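Local coordinates for protein cortical-lytic enzyme (Bacillus cereus, PDB 4S3J) that hydrolyses partially degraded spore-cortex peptidoglycan during germination as an N-acetylglucosaminidase that recognises muramic acid delta-lactam residues, at residues A[65-68]-A[73-76]; A[69-74]-A[396-401]; A[197-202]-A[231-236]; A[267-272]-A[310-315]; A[326-331]-A[370-375]. One frame throughout, in Å; residues are numbered along the deposited sequence.

Interaction 1: A[65-68]-A[73-76]; sequences RISQ and PLAS
Ser67 turns its OG between its own backbone N and carbonyl carbon (chi1 69°), toward Leu74 CB, and Leu74, with CG anti to its N (chi1 173°), thereby sets how its CD1 lies near that oxygen. Ser67 OG lies 3.7 Å from Leu74 CB and a longer 4.0 Å from Leu74 CD1, so one methyl branch and the beta carbon both border the oxygen. Ser67 CB rests on the neighbouring backbone, 3.8 Å from Leu74 CA. All of this is van der Waals contact: the hydroxyl spends its hydrogen-bonding capacity within its own helix, on the carbonyl oxygen of Tyr64, with Leu63 O as a weaker partner. A small, internally satisfied side chain here is consistent with the close approach of the backbones, Ser67 CA and Leu74 CA being 5.3 Å apart. Pro73 adds little beyond its C, which lies 4.4 Å from Ser67 CB; it sits at the N-cap of the second helix, and its O takes a weak bond from Ser76 N. Leu77, one turn further along that helix, packs on Ser67 and Ile66, and Leu85 touches Leu74. Helices 63-70 and 74-80, joined by a short turn and packed beside the antiparallel strands 54-56 and 94-96, make the beta-alpha-alpha-beta fold of a LysM domain, and this contact lies where its two helices meet near the turn.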
# COMPACT_ATOMS: atom_id res chain seq x y z
N ARG A 65 -2.06 4.13 -21.33
CA ARG A 65 -1.90 4.47 -19.91
C ARG A 65 -2.92 5.53 -19.48
O ARG A 65 -3.54 5.43 -18.43
CB ARG A 65 -0.49 4.98 -19.60
CG ARG A 65 -0.31 5.37 -18.13
CD ARG A 65 1.06 5.99 -17.85
NE ARG A 65 1.19 6.49 -16.48
CZ ARG A 65 1.55 5.74 -15.44
NH1 ARG A 65 1.81 4.45 -15.62
NH2 ARG A 65 1.64 6.27 -14.21
N ILE A 66 -3.07 6.57 -20.29
CA ILE A 66 -3.96 7.65 -19.93
C ILE A 66 -5.42 7.15 -19.83
O ILE A 66 -6.17 7.57 -18.95
CB ILE A 66 -3.83 8.81 -20.95
CG1 ILE A 66 -2.41 9.37 -20.91
CG2 ILE A 66 -4.89 9.89 -20.69
CD1 ILE A 66 -2.04 10.19 -22.14
N SER A 67 -5.80 6.26 -20.75
CA SER A 67 -7.14 5.67 -20.72
C SER A 67 -7.33 4.83 -19.45
O SER A 67 -8.39 4.87 -18.84
CB SER A 67 -7.41 4.86 -21.99
OG SER A 67 -6.63 3.68 -22.08
N GLN A 68 -6.30 4.08 -19.05
CA GLN A 68 -6.40 3.31 -17.82
C GLN A 68 -6.53 4.24 -16.63
O GLN A 68 -7.37 4.04 -15.76
CB GLN A 68 -5.18 2.40 -17.62
CG GLN A 68 -5.12 1.20 -18.54
CD GLN A 68 -6.31 0.26 -18.33
OE1 GLN A 68 -6.62 -0.12 -17.20
NE2 GLN A 68 -6.98 -0.10 -19.41
N PRO A 73 -12.65 4.18 -22.01
CA PRO A 73 -12.18 3.23 -23.03
C PRO A 73 -11.16 3.84 -23.99
O PRO A 73 -11.31 4.99 -24.39
CB PRO A 73 -13.46 2.84 -23.78
CG PRO A 73 -14.58 3.18 -22.87
CD PRO A 73 -14.12 4.32 -22.00
N LEU A 74 -10.14 3.07 -24.35
CA LEU A 74 -9.06 3.59 -25.18
C LEU A 74 -9.56 4.07 -26.55
O LEU A 74 -9.11 5.10 -27.05
CB LEU A 74 -7.98 2.51 -25.37
CG LEU A 74 -6.86 2.84 -26.35
CD1 LEU A 74 -6.15 4.13 -25.99
CD2 LEU A 74 -5.88 1.68 -26.49
N ALA A 75 -10.49 3.34 -27.15
CA ALA A 75 -11.04 3.76 -28.45
C ALA A 75 -11.72 5.11 -28.36
O ALA A 75 -11.64 5.90 -29.30
CB ALA A 75 -12.02 2.72 -28.98
N SER A 76 -12.43 5.37 -27.27
CA SER A 76 -13.12 6.65 -27.10
C SER A 76 -12.13 7.80 -26.94
O SER A 76 -12.31 8.86 -27.51
CB SER A 76 -14.06 6.62 -25.90
OG SER A 76 -15.01 5.58 -26.04

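Interaction 2: A[69-74]-A[396-401]; sequences TYNVPL and LMKEQG
Lys398 reaches across to Asn71 with a side chain that is extended beyond CG. From CB, which points toward the 69-74 segment, the chain leaves with CG anti to the carbonyl carbon (chi1 -63°) and then runs on, straight, across to Asn71. Lys398 CD is the first atom to meet the asparagine, 3.6 Å from Asn71 OD1, and Lys398 CE closes to 3.4 Å from the same oxygen. At the tip, Lys398 NZ donates a hydrogen bond of 2.8 Å to Asn71 OD1, arriving at a C=O...N angle of 128° and tilted 34° from the carbonyl plane. The two side chains cross at about a right angle. Lys398 NZ also lies 3.1 Å from Thr69 O, but at an angle too poor for a bond. Its other hydrogen bonds go to Gln68 O and Asn424 OD1, and Phe425 adds a cation-pi contact. Asn71 is the first residue to leave helical angles, with positive phi, in a Schellman motif; its ND2 is held by Asn424 O, which helps fix the amide so that OD1 faces the lysine. An ammonium group thus sits at the C-terminal end of the LysM helix, where the helix dipole would probably favour the charge, and joins that domain to helix 387-400 of the glycosidase barrel through neutral oxygens.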
# COMPACT_ATOMS: atom_id res chain seq x y z
N THR A 69 -5.70 5.28 -16.59
CA THR A 69 -5.73 6.20 -15.48
C THR A 69 -7.11 6.82 -15.30
O THR A 69 -7.62 6.85 -14.18
CB THR A 69 -4.68 7.32 -15.67
OG1 THR A 69 -3.36 6.76 -15.59
CG2 THR A 69 -4.82 8.42 -14.59
N TYR A 70 -7.71 7.30 -16.38
CA TYR A 70 -8.96 8.05 -16.26
C TYR A 70 -10.22 7.23 -16.50
O TYR A 70 -11.30 7.78 -16.60
CB TYR A 70 -8.91 9.27 -17.20
CG TYR A 70 -7.95 10.30 -16.64
CD1 TYR A 70 -8.31 11.07 -15.56
CD2 TYR A 70 -6.68 10.47 -17.18
CE1 TYR A 70 -7.42 11.99 -14.98
CE2 TYR A 70 -5.79 11.41 -16.62
CZ TYR A 70 -6.17 12.15 -15.53
OH TYR A 70 -5.29 13.08 -14.97
N ASN A 71 -10.08 5.91 -16.49
CA ASN A 71 -11.23 4.99 -16.58
C ASN A 71 -12.11 5.24 -17.79
O ASN A 71 -13.34 5.12 -17.72
CB ASN A 71 -12.08 5.12 -15.32
CG ASN A 71 -11.27 4.95 -14.04
OD1 ASN A 71 -10.49 4.01 -13.91
ND2 ASN A 71 -11.45 5.87 -13.10
N VAL A 72 -11.46 5.50 -18.92
CA VAL A 72 -12.13 5.76 -20.21
C VAL A 72 -11.70 4.74 -21.25
O VAL A 72 -10.53 4.41 -21.35
CB VAL A 72 -11.81 7.19 -20.72
CG1 VAL A 72 -12.29 8.23 -19.75
CG2 VAL A 72 -10.36 7.36 -20.95
N PRO A 73 -12.65 4.18 -22.01
CA PRO A 73 -12.18 3.23 -23.03
C PRO A 73 -11.16 3.84 -23.99
O PRO A 73 -11.31 4.99 -24.39
CB PRO A 73 -13.46 2.84 -23.78
CG PRO A 73 -14.58 3.18 -22.87
CD PRO A 73 -14.12 4.32 -22.00
N LEU A 74 -10.14 3.07 -24.35
CA LEU A 74 -9.06 3.59 -25.18
C LEU A 74 -9.56 4.07 -26.55
O LEU A 74 -9.11 5.10 -27.05
CB LEU A 74 -7.98 2.51 -25.37
CG LEU A 74 -6.86 2.84 -26.35
CD1 LEU A 74 -6.15 4.13 -25.99
CD2 LEU A 74 -5.88 1.68 -26.49
N LEU A 396 -2.49 -1.17 -12.64
CA LEU A 396 -2.28 -2.61 -12.58
C LEU A 396 -3.47 -3.32 -11.91
O LEU A 396 -3.92 -4.38 -12.37
CB LEU A 396 -0.99 -2.92 -11.84
CG LEU A 396 -0.67 -4.40 -11.58
CD1 LEU A 396 -0.51 -5.14 -12.92
CD2 LEU A 396 0.58 -4.55 -10.75
N MET A 397 -3.98 -2.73 -10.83
CA MET A 397 -5.13 -3.29 -10.12
C MET A 397 -6.32 -3.37 -11.06
O MET A 397 -7.03 -4.37 -11.08
CB MET A 397 -5.49 -2.43 -8.90
CG MET A 397 -4.43 -2.44 -7.80
SD MET A 397 -4.77 -1.19 -6.53
CE MET A 397 -6.42 -1.66 -6.01
N LYS A 398 -6.52 -2.32 -11.83
CA LYS A 398 -7.62 -2.29 -12.79
C LYS A 398 -7.47 -3.38 -13.84
O LYS A 398 -8.44 -4.10 -14.14
CB LYS A 398 -7.69 -0.91 -13.48
CG LYS A 398 -8.00 0.24 -12.53
CD LYS A 398 -7.92 1.58 -13.22
CE LYS A 398 -7.82 2.74 -12.21
NZ LYS A 398 -7.91 4.06 -12.94
N GLU A 399 -6.28 -3.51 -14.40
CA GLU A 399 -6.03 -4.49 -15.44
C GLU A 399 -6.26 -5.90 -14.92
O GLU A 399 -6.84 -6.73 -15.61
CB GLU A 399 -4.61 -4.38 -15.98
CG GLU A 399 -4.31 -3.09 -16.73
CD GLU A 399 -2.82 -2.93 -16.99
OE1 GLU A 399 -2.01 -3.38 -16.16
OE2 GLU A 399 -2.45 -2.33 -18.02
N GLN A 400 -5.80 -6.17 -13.70
CA GLN A 400 -5.86 -7.52 -13.13
C GLN A 400 -7.20 -7.82 -12.47
O GLN A 400 -7.51 -8.98 -12.19
CB GLN A 400 -4.72 -7.70 -12.12
CG GLN A 400 -3.35 -7.65 -12.74
CD GLN A 400 -3.10 -8.82 -13.68
OE1 GLN A 400 -3.54 -9.94 -13.41
NE2 GLN A 400 -2.42 -8.57 -14.78
N GLY A 401 -8.01 -6.79 -12.22
CA GLY A 401 -9.33 -6.98 -11.67
C GLY A 401 -9.36 -7.48 -10.23
O GLY A 401 -10.28 -8.19 -9.84

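Interaction 3: A[197-202]-A[231-236]; sequences NKFITN and NRFLRN
Phe199 and Phe233 meet ring to ring between helices 193-210 and 227-240. Each has CG anti to its own backbone N, with chi1 -172° for Phe199, and the two side chains cross at about a right angle. Their planes nonetheless come out nearly parallel, 25° apart, but slid so far that the rings barely overlap, with centroids 6.0 Å apart. Phe233 CZ approaches the edge of the Phe199 ring, near its plane, and lies 3.8 Å from Phe199 CE2. Ile200, whose CG1 is anti to its carbonyl carbon and beside its backbone N, runs past Phe233 in the opposite direction and sets Ile200 CG1 3.8 Å from Phe233 CE1. The helices belong to the outer layer of the TIM barrel of glycosyl hydrolase family 18, neighbours around the wall that cross at -45°; the axes of the two short segments approach to 11.5 Å. Further along, Ile200 CD1 reaches Asn236 CB at 4.0 Å, while the asparagine amide turns to Gln196 OE1 for its hydrogen bond. Inward, Phe217 meets the Phe233 ring edge-to-face. Helix 183-191 contributes Leu190, which touches Phe233, and Ile189, which touches Phe199.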
# COMPACT_ATOMS: atom_id res chain seq x y z
N ASN A 197 -9.48 -24.35 20.82
CA ASN A 197 -10.89 -24.05 21.07
C ASN A 197 -11.04 -22.82 21.96
O ASN A 197 -11.88 -21.94 21.69
CB ASN A 197 -11.58 -25.25 21.72
CG ASN A 197 -13.03 -24.98 22.05
OD1 ASN A 197 -13.84 -24.71 21.16
ND2 ASN A 197 -13.36 -25.03 23.34
N LYS A 198 -10.20 -22.73 22.98
CA LYS A 198 -10.18 -21.58 23.88
C LYS A 198 -9.75 -20.32 23.12
O LYS A 198 -10.31 -19.25 23.31
CB LYS A 198 -9.21 -21.82 25.03
CG LYS A 198 -9.06 -20.64 25.99
CD LYS A 198 -8.23 -21.00 27.22
CE LYS A 198 -7.91 -19.76 28.06
NZ LYS A 198 -6.74 -19.95 28.98
N PHE A 199 -8.76 -20.49 22.26
CA PHE A 199 -8.23 -19.41 21.43
C PHE A 199 -9.33 -18.80 20.56
O PHE A 199 -9.51 -17.57 20.55
CB PHE A 199 -7.07 -19.96 20.57
CG PHE A 199 -6.29 -18.91 19.79
CD1 PHE A 199 -5.78 -17.79 20.42
CD2 PHE A 199 -6.02 -19.11 18.46
CE1 PHE A 199 -5.03 -16.86 19.72
CE2 PHE A 199 -5.27 -18.18 17.75
CZ PHE A 199 -4.77 -17.06 18.40
N ILE A 200 -10.06 -19.65 19.84
CA ILE A 200 -11.10 -19.15 18.95
C ILE A 200 -12.20 -18.47 19.77
O ILE A 200 -12.72 -17.43 19.38
CB ILE A 200 -11.69 -20.28 18.08
CG1 ILE A 200 -10.61 -20.83 17.16
CG2 ILE A 200 -12.88 -19.78 17.27
CD1 ILE A 200 -11.01 -22.04 16.37
N THR A 201 -12.54 -19.04 20.91
CA THR A 201 -13.52 -18.42 21.79
C THR A 201 -13.07 -17.02 22.21
O THR A 201 -13.86 -16.07 22.16
CB THR A 201 -13.75 -19.29 23.05
OG1 THR A 201 -14.40 -20.51 22.64
CG2 THR A 201 -14.64 -18.59 24.05
N ASN A 202 -11.81 -16.87 22.59
CA ASN A 202 -11.29 -15.57 23.03
C ASN A 202 -11.23 -14.55 21.90
O ASN A 202 -11.45 -13.35 22.11
CB ASN A 202 -9.90 -15.71 23.66
CG ASN A 202 -9.95 -16.30 25.05
OD1 ASN A 202 -10.90 -16.09 25.79
ND2 ASN A 202 -8.92 -17.07 25.40
N ASN A 231 -4.50 -24.63 7.59
CA ASN A 231 -5.73 -24.70 6.80
C ASN A 231 -6.91 -25.14 7.66
O ASN A 231 -7.98 -24.53 7.60
CB ASN A 231 -5.58 -25.64 5.60
CG ASN A 231 -4.56 -25.16 4.61
OD1 ASN A 231 -4.27 -23.96 4.53
ND2 ASN A 231 -4.02 -26.09 3.82
N ARG A 232 -6.73 -26.18 8.47
CA ARG A 232 -7.81 -26.65 9.33
C ARG A 232 -8.21 -25.62 10.37
O ARG A 232 -9.39 -25.45 10.66
CB ARG A 232 -7.44 -27.95 10.06
CG ARG A 232 -7.26 -29.17 9.20
CD ARG A 232 -7.32 -30.41 10.07
NE ARG A 232 -6.22 -30.44 11.03
CZ ARG A 232 -5.02 -30.95 10.79
NH1 ARG A 232 -4.76 -31.51 9.61
NH2 ARG A 232 -4.08 -30.93 11.73
N PHE A 233 -7.22 -24.93 10.94
CA PHE A 233 -7.54 -23.86 11.87
C PHE A 233 -8.40 -22.79 11.19
O PHE A 233 -9.40 -22.34 11.75
CB PHE A 233 -6.26 -23.23 12.44
CG PHE A 233 -6.49 -21.97 13.21
CD1 PHE A 233 -7.14 -21.99 14.42
CD2 PHE A 233 -6.02 -20.75 12.72
CE1 PHE A 233 -7.35 -20.83 15.14
CE2 PHE A 233 -6.22 -19.58 13.44
CZ PHE A 233 -6.88 -19.62 14.65
N LEU A 234 -8.02 -22.39 9.99
CA LEU A 234 -8.78 -21.35 9.30
C LEU A 234 -10.20 -21.83 9.01
O LEU A 234 -11.15 -21.06 9.20
CB LEU A 234 -8.07 -20.93 8.01
CG LEU A 234 -6.75 -20.17 8.23
CD1 LEU A 234 -6.06 -20.04 6.89
CD2 LEU A 234 -6.96 -18.80 8.88
N ARG A 235 -10.37 -23.11 8.65
CA ARG A 235 -11.71 -23.63 8.45
C ARG A 235 -12.48 -23.59 9.77
O ARG A 235 -13.65 -23.24 9.79
CB ARG A 235 -11.71 -25.07 7.90
CG ARG A 235 -10.99 -25.24 6.58
CD ARG A 235 -11.04 -26.67 6.03
NE ARG A 235 -10.21 -26.77 4.84
CZ ARG A 235 -9.04 -27.41 4.76
NH1 ARG A 235 -8.55 -28.07 5.81
NH2 ARG A 235 -8.36 -27.40 3.62
N ASN A 236 -11.82 -23.95 10.87
CA ASN A 236 -12.51 -23.96 12.16
C ASN A 236 -12.99 -22.56 12.57
O ASN A 236 -14.09 -22.41 13.08
CB ASN A 236 -11.60 -24.52 13.25
CG ASN A 236 -11.38 -26.02 13.12
OD1 ASN A 236 -12.12 -26.72 12.42
ND2 ASN A 236 -10.34 -26.51 13.79

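Interaction 4: A[267-272]-A[310-315]; sequences HDYKAQ and KSQMPP
Gln312 and Tyr269 touch through their beta carbons, Tyr269 CB standing 3.8 Å from Gln312 CB, and Met313 brings its terminal methyl to the same tyrosine. Met313 CE lies 3.6 Å from Tyr269 O and 3.9 Å from Tyr269 CD2; the bend at chi3 (72°) turns this methyl onto the aromatic side chain, which it approaches obliquely. Beside them Gln312 OE1 lies 3.6 Å from Lys270 CE, although the lysine is poorly ordered and its amine end is uncertain. Two waters do the polar bridging. One donates to both Lys270 O and Gln312 O, tying the backbones together; the other accepts from Lys270 N and donates to Gln312 OE1. The amide is steadied from its far end, where Gln312 NE2 gives a nearly straight bond of 3.0 Å to Ser311 OG, in the amide plane. Further out, Tyr269 OH is hydrogen-bonded with Val252 O and the ring meets Tyr308. Asp268 starts the helix as its N-cap: Asp268 OD1 accepts from Ala271 N at 3.1 Å, met from above the carboxylate plane, while OD2 pairs with Arg227. Leu251, Val279 and Ile318, from successive barrel strands, pack against Met313. Helix 269-275 and the end of helix 299-312 thus close together over the strands, an arrangement typical of the outer helical layer of a TIM barrel, here in its glycosyl hydrolase family 18 form.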
# COMPACT_ATOMS: atom_id res chain seq x y z
N HIS A 267 2.05 -21.23 3.70
CA HIS A 267 1.09 -20.29 3.12
C HIS A 267 0.50 -20.89 1.84
O HIS A 267 1.01 -20.69 0.74
CB HIS A 267 1.73 -18.92 2.86
CG HIS A 267 1.85 -18.08 4.08
ND1 HIS A 267 2.17 -16.72 4.03
CD2 HIS A 267 1.71 -18.37 5.39
CE1 HIS A 267 2.20 -16.24 5.24
NE2 HIS A 267 1.93 -17.22 6.11
N ASP A 268 -0.59 -21.62 2.03
CA ASP A 268 -1.22 -22.40 0.98
C ASP A 268 -2.24 -21.53 0.25
O ASP A 268 -3.37 -21.37 0.70
CB ASP A 268 -1.87 -23.63 1.61
CG ASP A 268 -2.35 -24.67 0.60
OD1 ASP A 268 -2.69 -24.32 -0.56
OD2 ASP A 268 -2.38 -25.88 0.98
N TYR A 269 -1.81 -20.95 -0.87
CA TYR A 269 -2.65 -20.01 -1.61
C TYR A 269 -4.01 -20.61 -1.96
O TYR A 269 -5.05 -20.02 -1.68
CB TYR A 269 -1.94 -19.56 -2.90
CG TYR A 269 -1.04 -18.32 -2.80
CD1 TYR A 269 -0.08 -18.19 -1.80
CD2 TYR A 269 -1.14 -17.31 -3.75
CE1 TYR A 269 0.74 -17.06 -1.74
CE2 TYR A 269 -0.33 -16.20 -3.69
CZ TYR A 269 0.60 -16.07 -2.70
OH TYR A 269 1.41 -14.95 -2.67
N LYS A 270 -4.00 -21.82 -2.53
CA LYS A 270 -5.23 -22.46 -3.01
C LYS A 270 -6.17 -22.76 -1.86
O LYS A 270 -7.36 -22.45 -1.92
CB LYS A 270 -4.90 -23.76 -3.74
CG LYS A 270 -6.06 -24.39 -4.50
CD LYS A 270 -5.60 -25.69 -5.16
CE LYS A 270 -4.70 -25.46 -6.35
NZ LYS A 270 -4.21 -26.75 -6.91
N ALA A 271 -5.65 -23.36 -0.80
CA ALA A 271 -6.48 -23.71 0.34
C ALA A 271 -7.05 -22.49 1.05
O ALA A 271 -8.23 -22.45 1.38
CB ALA A 271 -5.70 -24.58 1.33
N GLN A 272 -6.21 -21.49 1.31
CA GLN A 272 -6.69 -20.31 2.02
C GLN A 272 -7.72 -19.58 1.17
O GLN A 272 -8.74 -19.12 1.69
CB GLN A 272 -5.52 -19.39 2.40
CG GLN A 272 -4.59 -20.00 3.46
CD GLN A 272 -3.72 -18.97 4.19
OE1 GLN A 272 -4.03 -17.78 4.19
NE2 GLN A 272 -2.62 -19.43 4.77
N LYS A 310 -4.07 -15.08 -8.88
CA LYS A 310 -5.31 -15.27 -9.63
C LYS A 310 -5.47 -16.70 -10.12
O LYS A 310 -6.58 -17.16 -10.33
CB LYS A 310 -5.36 -14.29 -10.81
CG LYS A 310 -5.69 -12.91 -10.37
CD LYS A 310 -5.69 -11.92 -11.54
CE LYS A 310 -6.56 -12.36 -12.69
NZ LYS A 310 -6.52 -11.32 -13.77
N SER A 311 -4.35 -17.38 -10.36
CA SER A 311 -4.43 -18.78 -10.79
C SER A 311 -4.84 -19.71 -9.66
O SER A 311 -5.26 -20.83 -9.91
CB SER A 311 -3.08 -19.23 -11.38
OG SER A 311 -2.13 -19.57 -10.39
N GLN A 312 -4.75 -19.23 -8.42
CA GLN A 312 -4.99 -20.05 -7.24
C GLN A 312 -6.29 -19.72 -6.52
O GLN A 312 -6.75 -20.51 -5.70
CB GLN A 312 -3.85 -19.90 -6.22
CG GLN A 312 -2.47 -20.25 -6.75
CD GLN A 312 -2.35 -21.69 -7.21
OE1 GLN A 312 -2.44 -22.62 -6.41
NE2 GLN A 312 -2.18 -21.87 -8.51
N MET A 313 -6.84 -18.54 -6.77
CA MET A 313 -8.02 -18.06 -6.05
C MET A 313 -8.75 -16.97 -6.84
O MET A 313 -8.17 -16.37 -7.76
CB MET A 313 -7.63 -17.52 -4.67
CG MET A 313 -6.98 -16.13 -4.76
SD MET A 313 -6.34 -15.58 -3.16
CE MET A 313 -4.91 -16.65 -2.97
N PRO A 314 -10.01 -16.70 -6.49
CA PRO A 314 -10.78 -15.65 -7.18
C PRO A 314 -10.15 -14.26 -7.06
O PRO A 314 -9.69 -13.89 -5.98
CB PRO A 314 -12.15 -15.67 -6.49
CG PRO A 314 -12.23 -16.98 -5.80
CD PRO A 314 -10.81 -17.38 -5.46
N PRO A 315 -10.12 -13.49 -8.16
CA PRO A 315 -9.43 -12.19 -8.12
C PRO A 315 -9.97 -11.21 -7.08
O PRO A 315 -9.18 -10.44 -6.53
CB PRO A 315 -9.66 -11.63 -9.53
CG PRO A 315 -9.99 -12.78 -10.37
CD PRO A 315 -10.66 -13.79 -9.50
O HOH W 1 -8.58 -21.01 -3.80
O HOH W 2 -1.35 -23.02 -3.70

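Interaction 5: A[326-331]-A[370-375]; sequences GFDWKL and FNYFDE
Tyr372 OH donates to Asp328 OD2 over 2.6 Å, a short bond that takes the syn lone pair of the carboxylate. OD2 lies in the plane of the tyrosine ring at its edge, yet the carboxylate itself is turned almost square to that ring, 83° between planes. Asp328 gets there with CG anti to its N (chi1 178°), and the two side chains cross at about a right angle. The other oxygen, OD1, is bonded to His380 ND1, whose ring stacks on Tyr372, as does that of Tyr355; His380 NE2 in turn meets Asp374 OD2. To one side, Leu331 CD1 lies 3.8 Å from Asn371 ND2, an amide nitrogen that Glu381 and Gln379 bind. Strand 379-383 runs between strands 318-330 and 367-373, so the bond spans its two neighbours across the antiparallel sheet of the alpha+beta insertion common in chitinase-like family 18 enzymes. With the phenol on OD2 and the imidazole on OD1, the buried Asp328 carboxylate is probably stabilised as an anion, and two acids flanking His380 would probably favour its protonated form.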
# COMPACT_ATOMS: atom_id res chain seq x y z
N GLY A 326 9.99 4.36 1.47
CA GLY A 326 11.16 4.05 0.68
C GLY A 326 12.32 3.81 1.64
O GLY A 326 12.11 3.79 2.86
N PHE A 327 13.53 3.64 1.10
CA PHE A 327 14.73 3.50 1.92
C PHE A 327 15.85 4.39 1.40
O PHE A 327 15.94 4.65 0.19
CB PHE A 327 15.23 2.06 1.96
CG PHE A 327 14.35 1.12 2.74
CD1 PHE A 327 14.24 1.23 4.12
CD2 PHE A 327 13.65 0.14 2.09
CE1 PHE A 327 13.42 0.36 4.84
CE2 PHE A 327 12.83 -0.74 2.79
CZ PHE A 327 12.72 -0.62 4.18
N ASP A 328 16.68 4.84 2.34
CA ASP A 328 17.90 5.58 2.07
C ASP A 328 19.04 4.66 2.47
O ASP A 328 19.18 4.33 3.65
CB ASP A 328 17.89 6.89 2.87
CG ASP A 328 19.15 7.72 2.69
OD1 ASP A 328 20.23 7.15 2.39
OD2 ASP A 328 19.07 8.95 2.88
N TRP A 329 19.79 4.16 1.49
CA TRP A 329 20.95 3.30 1.69
C TRP A 329 22.26 4.07 1.58
O TRP A 329 22.42 4.85 0.65
CB TRP A 329 20.98 2.21 0.62
CG TRP A 329 19.97 1.11 0.67
CD1 TRP A 329 20.12 -0.09 1.29
CD2 TRP A 329 18.69 1.07 0.01
NE1 TRP A 329 19.00 -0.87 1.09
CE2 TRP A 329 18.11 -0.19 0.30
CE3 TRP A 329 17.97 1.97 -0.79
CZ2 TRP A 329 16.86 -0.57 -0.17
CZ3 TRP A 329 16.71 1.58 -1.27
CH2 TRP A 329 16.18 0.32 -0.96
N LYS A 330 23.20 3.82 2.48
CA LYS A 330 24.57 4.31 2.31
C LYS A 330 25.34 3.33 1.45
O LYS A 330 25.16 2.11 1.56
CB LYS A 330 25.25 4.49 3.66
CG LYS A 330 24.69 5.64 4.46
CD LYS A 330 25.36 5.72 5.81
CE LYS A 330 24.76 6.79 6.67
NZ LYS A 330 25.39 6.77 8.02
N LEU A 331 26.21 3.86 0.58
CA LEU A 331 27.00 3.07 -0.37
C LEU A 331 28.46 3.11 0.02
O LEU A 331 28.91 4.08 0.63
CB LEU A 331 26.81 3.61 -1.81
CG LEU A 331 25.39 3.55 -2.39
CD1 LEU A 331 25.34 4.19 -3.79
CD2 LEU A 331 24.88 2.15 -2.46
N PHE A 370 17.06 8.45 -6.50
CA PHE A 370 18.14 9.41 -6.68
C PHE A 370 19.34 9.03 -5.83
O PHE A 370 19.24 8.17 -4.94
CB PHE A 370 17.71 10.85 -6.35
CG PHE A 370 17.17 11.04 -4.96
CD1 PHE A 370 15.82 10.85 -4.70
CD2 PHE A 370 18.01 11.41 -3.91
CE1 PHE A 370 15.31 11.00 -3.43
CE2 PHE A 370 17.51 11.57 -2.65
CZ PHE A 370 16.17 11.37 -2.40
N ASN A 371 20.48 9.64 -6.13
CA ASN A 371 21.71 9.47 -5.35
C ASN A 371 22.23 10.84 -4.92
O ASN A 371 22.07 11.84 -5.65
CB ASN A 371 22.80 8.75 -6.15
CG ASN A 371 22.43 7.32 -6.51
OD1 ASN A 371 21.46 7.08 -7.24
ND2 ASN A 371 23.27 6.38 -6.08
N TYR A 372 22.88 10.90 -3.76
CA TYR A 372 23.44 12.15 -3.27
C TYR A 372 24.66 11.89 -2.40
O TYR A 372 24.89 10.75 -1.99
CB TYR A 372 22.38 12.93 -2.48
CG TYR A 372 21.96 12.37 -1.13
CD1 TYR A 372 22.63 12.72 0.04
CD2 TYR A 372 20.86 11.52 -1.02
CE1 TYR A 372 22.22 12.23 1.29
CE2 TYR A 372 20.44 11.02 0.23
CZ TYR A 372 21.13 11.38 1.38
OH TYR A 372 20.74 10.90 2.64
N PHE A 373 25.45 12.93 -2.14
CA PHE A 373 26.53 12.88 -1.14
C PHE A 373 26.15 13.69 0.08
O PHE A 373 25.69 14.83 -0.06
CB PHE A 373 27.85 13.41 -1.69
CG PHE A 373 28.51 12.49 -2.65
CD1 PHE A 373 29.23 11.40 -2.20
CD2 PHE A 373 28.45 12.73 -4.02
CE1 PHE A 373 29.83 10.53 -3.09
CE2 PHE A 373 29.04 11.85 -4.91
CZ PHE A 373 29.74 10.77 -4.45
N ASP A 374 26.34 13.14 1.28
CA ASP A 374 26.08 13.91 2.48
C ASP A 374 27.31 14.76 2.84
O ASP A 374 28.32 14.76 2.13
CB ASP A 374 25.63 13.00 3.66
CG ASP A 374 26.70 12.01 4.12
OD1 ASP A 374 27.91 12.25 3.93
OD2 ASP A 374 26.30 10.96 4.70
N GLU A 375 27.18 15.48 3.95
CA GLU A 375 28.20 16.43 4.41
C GLU A 375 29.53 15.75 4.75
O GLU A 375 30.58 16.41 4.81
CB GLU A 375 27.68 17.18 5.64
CG GLU A 375 26.37 17.96 5.44
CD GLU A 375 25.11 17.15 5.79
OE1 GLU A 375 25.06 15.91 5.59
OE2 GLU A 375 24.14 17.78 6.28

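Overall arrangement
Interaction 3 is the buried one, an apolar seam between barrel helices, whereas interaction 2 is a surface contact carried by a single lysine. Interactions 1, 4 and 5 are partly buried and differ in chemistry: plain van der Waals contact, water bridges beside a methyl, and a short phenol-carboxylate bond. Interactions 1 and 2 share helix 63-70 and touch through Gln68 O and Lys398 NZ, so the LysM helix pair continues into the domain interface. From there Gln400 O meets Lys310 NZ of interaction 4, which reaches interaction 3 through Asp268 and Asn231. Interaction 5 stands apart, its centre at least 35 Å from that of any other contact, in strands rather than helices.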